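1,4-dihydroxy-6-naphtoate synthase (PDB 1ZBM) probably catalyses the conversion of cyclic dehypoxanthine futalosine into 1,4-dihydroxy-6-naphthoate, a step of menaquinone biosynthesis. Local coordinates at residues P18-H31 with P215-R227. Sequence-based numbering, arbitrary orientation.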
loop_
_atom_site.group_PDB
_atom_site.type_symbol
_atom_site.label_atom_id
_atom_site.label_comp_id
_atom_site.label_asym_id
_atom_site.label_seq_id
_atom_site.Cartn_x
_atom_site.Cartn_y
_atom_site.Cartn_z
ATOM N N PRO A 18 -0.488 -6.036 -8.186
ATOM C CA PRO A 18 -1.330 -7.217 -8.407
ATOM C C PRO A 18 -2.066 -7.555 -7.114
ATOM O O PRO A 18 -1.872 -8.624 -6.545
ATOM C CB PRO A 18 -0.326 -8.312 -8.783
ATOM C CG PRO A 18 0.992 -7.577 -9.013
ATOM C CD PRO A 18 0.927 -6.429 -8.067
ATOM N N ASP A 19 -2.879 -6.620 -6.636
ATOM C CA ASP A 19 -3.641 -6.832 -5.415
ATOM C C ASP A 19 -5.101 -6.464 -5.654
ATOM O O ASP A 19 -5.410 -5.561 -6.440
ATOM C CB ASP A 19 -3.076 -5.991 -4.267
ATOM C CG ASP A 19 -1.621 -6.311 -3.967
ATOM O OD1 ASP A 19 -1.305 -7.494 -3.729
ATOM O OD2 ASP A 19 -0.797 -5.378 -3.963
ATOM N N ALA A 20 -5.990 -7.174 -4.968
ATOM C CA ALA A 20 -7.427 -6.960 -5.088
ATOM C C ALA A 20 -7.810 -5.500 -4.881
ATOM O O ALA A 20 -8.437 -4.887 -5.746
ATOM C CB ALA A 20 -8.159 -7.839 -4.078
ATOM N N ASP A 21 -7.428 -4.944 -3.737
ATOM C CA ASP A 21 -7.754 -3.558 -3.441
ATOM C C ASP A 21 -7.337 -2.649 -4.596
ATOM O O ASP A 21 -8.046 -1.702 -4.939
ATOM C CB ASP A 21 -7.072 -3.123 -2.141
ATOM C CG ASP A 21 -5.561 -3.207 -2.220
ATOM O OD1 ASP A 21 -4.912 -2.147 -2.177
ATOM O OD2 ASP A 21 -5.027 -4.328 -2.338
ATOM N N ASP A 22 -6.197 -2.950 -5.211
ATOM C CA ASP A 22 -5.703 -2.149 -6.327
ATOM C C ASP A 22 -6.518 -2.353 -7.608
ATOM O O ASP A 22 -6.946 -1.387 -8.232
ATOM C CB ASP A 22 -4.228 -2.461 -6.587
ATOM C CG ASP A 22 -3.641 -1.605 -7.667
ATOM O OD1 ASP A 22 -4.030 -1.770 -8.849
ATOM O OD2 ASP A 22 -2.787 -0.750 -7.347
ATOM N N ALA A 23 -6.730 -3.606 -7.999
ATOM C CA ALA A 23 -7.503 -3.906 -9.199
ATOM C C ALA A 23 -8.894 -3.295 -9.047
ATOM O O ALA A 23 -9.477 -2.780 -10.004
ATOM C CB ALA A 23 -7.612 -5.425 -9.384
ATOM N N PHE A 24 -9.412 -3.369 -7.825
ATOM C CA PHE A 24 -10.720 -2.836 -7.470
ATOM C C PHE A 24 -10.760 -1.344 -7.816
ATOM O O PHE A 24 -11.597 -0.900 -8.601
ATOM C CB PHE A 24 -10.949 -3.063 -5.968
ATOM C CG PHE A 24 -12.286 -2.598 -5.464
ATOM C CD1 PHE A 24 -13.439 -3.341 -5.708
ATOM C CD2 PHE A 24 -12.394 -1.408 -4.757
ATOM C CE1 PHE A 24 -14.689 -2.912 -5.234
ATOM C CE2 PHE A 24 -13.636 -0.967 -4.279
ATOM C CZ PHE A 24 -14.787 -1.720 -4.528
HETATM N N MSE A 25 -9.828 -0.592 -7.237
HETATM C CA MSE A 25 -9.703 0.843 -7.458
HETATM C C MSE A 25 -9.525 1.197 -8.942
HETATM O O MSE A 25 -10.152 2.138 -9.450
HETATM C CB MSE A 25 -8.511 1.365 -6.647
HETATM C CG MSE A 25 -8.297 2.864 -6.686
HETATM SE SE MSE A 25 -6.564 3.346 -5.900
HETATM C CE MSE A 25 -6.710 2.313 -4.253
ATOM N N PHE A 26 -8.695 0.428 -9.646
ATOM C CA PHE A 26 -8.431 0.686 -11.071
ATOM C C PHE A 26 -9.365 0.023 -12.080
ATOM O O PHE A 26 -9.215 0.239 -13.282
ATOM C CB PHE A 26 -6.999 0.287 -11.442
ATOM C CG PHE A 26 -5.955 1.268 -10.998
ATOM C CD1 PHE A 26 -5.326 1.124 -9.774
ATOM C CD2 PHE A 26 -5.569 2.312 -11.829
ATOM C CE1 PHE A 26 -4.318 2.005 -9.382
ATOM C CE2 PHE A 26 -4.564 3.203 -11.451
ATOM C CZ PHE A 26 -3.936 3.046 -10.229
ATOM N N TYR A 27 -10.319 -0.772 -11.603
ATOM C CA TYR A 27 -11.248 -1.459 -12.496
ATOM C C TYR A 27 -11.881 -0.575 -13.569
ATOM O O TYR A 27 -11.827 -0.899 -14.754
ATOM C CB TYR A 27 -12.362 -2.144 -11.699
ATOM C CG TYR A 27 -13.481 -2.633 -12.582
ATOM C CD1 TYR A 27 -14.636 -1.871 -12.769
ATOM C CD2 TYR A 27 -13.353 -3.822 -13.300
ATOM C CE1 TYR A 27 -15.629 -2.281 -13.652
ATOM C CE2 TYR A 27 -14.339 -4.235 -14.185
ATOM C CZ TYR A 27 -15.471 -3.463 -14.357
ATOM O OH TYR A 27 -16.444 -3.885 -15.236
ATOM N N ALA A 28 -12.491 0.529 -13.156
ATOM C CA ALA A 28 -13.144 1.423 -14.103
ATOM C C ALA A 28 -12.184 1.919 -15.181
ATOM O O ALA A 28 -12.557 2.033 -16.353
ATOM C CB ALA A 28 -13.757 2.621 -13.363
HETATM N N MSE A 29 -10.950 2.214 -14.784
HETATM C CA MSE A 29 -9.959 2.716 -15.727
HETATM C C MSE A 29 -9.421 1.621 -16.645
HETATM O O MSE A 29 -9.232 1.848 -17.839
HETATM C CB MSE A 29 -8.805 3.381 -14.975
HETATM C CG MSE A 29 -7.911 4.249 -15.852
HETATM SE SE MSE A 29 -6.426 5.036 -14.860
HETATM C CE MSE A 29 -7.368 6.517 -14.031
ATOM N N THR A 30 -9.189 0.436 -16.091
ATOM C CA THR A 30 -8.675 -0.680 -16.869
ATOM C C THR A 30 -9.711 -1.267 -17.842
ATOM O O THR A 30 -9.375 -2.105 -18.684
ATOM C CB THR A 30 -8.160 -1.807 -15.948
ATOM O OG1 THR A 30 -9.169 -2.142 -14.987
ATOM C CG2 THR A 30 -6.896 -1.369 -15.219
ATOM N N HIS A 31 -10.965 -0.836 -17.733
ATOM C CA HIS A 31 -12.002 -1.342 -18.628
ATOM C C HIS A 31 -12.655 -0.269 -19.482
ATOM O O HIS A 31 -13.842 -0.355 -19.789
ATOM C CB HIS A 31 -13.080 -2.092 -17.843
ATOM C CG HIS A 31 -12.642 -3.435 -17.353
ATOM N ND1 HIS A 31 -11.620 -3.595 -16.442
ATOM C CD2 HIS A 31 -13.068 -4.681 -17.663
ATOM C CE1 HIS A 31 -11.435 -4.885 -16.212
ATOM N NE2 HIS A 31 -12.302 -5.564 -16.942
ATOM N N PRO A 215 -19.416 -1.958 -6.149
ATOM C CA PRO A 215 -18.503 -2.857 -5.443
ATOM C C PRO A 215 -18.465 -4.278 -5.980
ATOM O O PRO A 215 -17.399 -4.889 -6.055
ATOM C CB PRO A 215 -19.006 -2.792 -4.006
ATOM C CG PRO A 215 -20.478 -2.626 -4.191
ATOM C CD PRO A 215 -20.539 -1.570 -5.275
ATOM N N ASP A 216 -19.616 -4.816 -6.362
ATOM C CA ASP A 216 -19.624 -6.183 -6.866
ATOM C C ASP A 216 -19.008 -6.297 -8.249
ATOM O O ASP A 216 -18.260 -7.234 -8.519
ATOM C CB ASP A 216 -21.043 -6.739 -6.846
ATOM C CG ASP A 216 -21.590 -6.844 -5.433
ATOM O OD1 ASP A 216 -21.017 -7.631 -4.640
ATOM O OD2 ASP A 216 -22.568 -6.134 -5.115
ATOM N N GLU A 217 -19.310 -5.342 -9.121
ATOM C CA GLU A 217 -18.756 -5.379 -10.456
ATOM C C GLU A 217 -17.230 -5.224 -10.392
ATOM O O GLU A 217 -16.488 -6.065 -10.902
ATOM C CB GLU A 217 -19.358 -4.265 -11.308
ATOM C CG GLU A 217 -19.052 -4.402 -12.790
ATOM C CD GLU A 217 -19.426 -3.165 -13.576
ATOM O OE1 GLU A 217 -20.463 -2.550 -13.254
ATOM O OE2 GLU A 217 -18.694 -2.819 -14.530
ATOM N N ALA A 218 -16.762 -4.151 -9.759
ATOM C CA ALA A 218 -15.326 -3.907 -9.647
ATOM C C ALA A 218 -14.586 -5.044 -8.932
ATOM O O ALA A 218 -13.477 -5.412 -9.317
ATOM C CB ALA A 218 -15.074 -2.582 -8.931
ATOM N N ILE A 219 -15.206 -5.605 -7.902
ATOM C CA ILE A 219 -14.596 -6.686 -7.142
ATOM C C ILE A 219 -14.507 -7.971 -7.962
ATOM O O ILE A 219 -13.620 -8.796 -7.750
ATOM C CB ILE A 219 -15.409 -6.959 -5.855
ATOM C CG1 ILE A 219 -14.465 -7.162 -4.667
ATOM C CG2 ILE A 219 -16.325 -8.179 -6.044
ATOM C CD1 ILE A 219 -13.543 -8.328 -4.797
ATOM N N GLU A 220 -15.432 -8.141 -8.900
ATOM C CA GLU A 220 -15.464 -9.334 -9.745
ATOM C C GLU A 220 -14.153 -9.503 -10.507
ATOM O O GLU A 220 -13.557 -10.577 -10.511
ATOM C CB GLU A 220 -16.618 -9.245 -10.745
ATOM C CG GLU A 220 -16.851 -10.532 -11.526
ATOM C CD GLU A 220 -17.225 -11.687 -10.618
ATOM O OE1 GLU A 220 -18.160 -11.522 -9.793
ATOM O OE2 GLU A 220 -16.585 -12.764 -10.719
ATOM N N TYR A 221 -13.720 -8.438 -11.167
ATOM C CA TYR A 221 -12.477 -8.482 -11.916
ATOM C C TYR A 221 -11.293 -8.590 -10.949
ATOM O O TYR A 221 -10.347 -9.337 -11.192
ATOM C CB TYR A 221 -12.334 -7.220 -12.758
ATOM C CG TYR A 221 -10.979 -7.075 -13.406
ATOM C CD1 TYR A 221 -10.625 -7.853 -14.508
ATOM C CD2 TYR A 221 -10.041 -6.175 -12.904
ATOM C CE1 TYR A 221 -9.369 -7.742 -15.098
ATOM C CE2 TYR A 221 -8.780 -6.051 -13.483
ATOM C CZ TYR A 221 -8.449 -6.837 -14.579
ATOM O OH TYR A 221 -7.207 -6.736 -15.158
ATOM N N ALA A 222 -11.362 -7.845 -9.851
ATOM C CA ALA A 222 -10.303 -7.825 -8.852
ATOM C C ALA A 222 -9.990 -9.203 -8.309
ATOM O O ALA A 222 -8.887 -9.452 -7.814
ATOM C CB ALA A 222 -10.691 -6.900 -7.701
HETATM N N MSE A 223 -10.965 -10.099 -8.391
HETATM C CA MSE A 223 -10.785 -11.453 -7.892
HETATM C C MSE A 223 -9.519 -12.113 -8.440
HETATM O O MSE A 223 -8.941 -12.980 -7.787
HETATM C CB MSE A 223 -12.020 -12.306 -8.224
HETATM C CG MSE A 223 -13.289 -11.889 -7.471
HETATM SE SE MSE A 223 -13.077 -11.907 -5.536
HETATM C CE MSE A 223 -12.800 -13.799 -5.270
ATOM N N LYS A 224 -9.070 -11.710 -9.624
ATOM C CA LYS A 224 -7.857 -12.319 -10.175
ATOM C C LYS A 224 -6.656 -12.191 -9.219
ATOM O O LYS A 224 -5.656 -12.895 -9.367
ATOM C CB LYS A 224 -7.508 -11.708 -11.531
ATOM C CG LYS A 224 -7.275 -10.228 -11.484
ATOM C CD LYS A 224 -7.171 -9.657 -12.870
ATOM C CE LYS A 224 -5.995 -10.241 -13.618
ATOM N NZ LYS A 224 -5.800 -9.444 -14.850
ATOM N N TYR A 225 -6.766 -11.303 -8.237
ATOM C CA TYR A 225 -5.700 -11.112 -7.265
ATOM C C TYR A 225 -6.178 -11.394 -5.844
ATOM O O TYR A 225 -5.489 -11.065 -4.879
ATOM C CB TYR A 225 -5.154 -9.686 -7.341
ATOM C CG TYR A 225 -4.577 -9.322 -8.687
ATOM C CD1 TYR A 225 -3.589 -10.104 -9.281
ATOM C CD2 TYR A 225 -5.009 -8.187 -9.367
ATOM C CE1 TYR A 225 -3.049 -9.761 -10.519
ATOM C CE2 TYR A 225 -4.471 -7.842 -10.605
ATOM C CZ TYR A 225 -3.493 -8.636 -11.169
ATOM O OH TYR A 225 -2.948 -8.298 -12.386
ATOM N N SER A 226 -7.355 -12.004 -5.721
ATOM C CA SER A 226 -7.943 -12.312 -4.414
ATOM C C SER A 226 -7.099 -13.245 -3.556
ATOM O O SER A 226 -7.184 -13.218 -2.328
ATOM C CB SER A 226 -9.330 -12.922 -4.594
ATOM O OG SER A 226 -9.261 -14.092 -5.388
ATOM N N ARG A 227 -6.304 -14.092 -4.198
ATOM C CA ARG A 227 -5.446 -15.007 -3.454
ATOM C C ARG A 227 -6.232 -15.924 -2.505
ATOM O O ARG A 227 -5.900 -16.024 -1.325
ATOM C CB ARG A 227 -4.419 -14.199 -2.651
ATOM C CG ARG A 227 -2.959 -14.496 -2.986
ATOM C CD ARG A 227 -2.307 -13.368 -3.799
ATOM N NE ARG A 227 -2.294 -12.108 -3.066
ATOM C CZ ARG A 227 -1.967 -10.931 -3.592
ATOM N NH1 ARG A 227 -1.616 -10.847 -4.870
ATOM N NH2 ARG A 227 -2.017 -9.832 -2.845
HETATM O O HOH W 1 -5.203 -9.022 -2.676
#
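The Y221 ring is sandwiched between H31 CE1, centred over one face, and the aliphatic K224 CD over the other. The H31 ring meets it in a T-shaped stack, with planes at 78°, and lays one of its own faces over Y27 CE2. These rings belong to the contact between helices 20-30 and 215-222, in the two-domain, type 2 periplasmic-binding-protein fold of the MqnA/MqnD family. The Y27 ring has A218 CA over one face, a CH-pi contact 4.0 Å from the ring centroid. Y27, its chi1 of 169° turning CG away from the backbone N, reaches across helix 215-222 to E217, which it meets at about a right angle, and its OH donates to the anti lone pair of E217 OE2 at 2.6 Å.

Between the aromatic ends the helices approach closely because alanines face each other: A23 CB lies 3.8 Å from A222 CB. Here F24 enters as a knob into the hole formed by P215, A218, I219 and A222, and A211 of helix 194-213 and A238 of helix 231-241 also touch its side chain.

At the start of helix 20-30, the ring of Y225 has P18 CA over the centre of one face, K224 CG over the other and A23 CB at the edge. A water bridges A20 N and Y225 O. R227, bent at chi2 and chi3, reaches back over Y225 O, its NE in a salt bridge with E153. The arginine grips the loop twice: NH1 donates to P18 O at 2.8 Å, while NH2 forms a salt bridge with D19, whose side chain also neighbours H152, the predicted proton acceptor. That bond is nearly straight (174°), R227 NH2 meeting the anti lone pair of D19 OD1 at 2.6 Å.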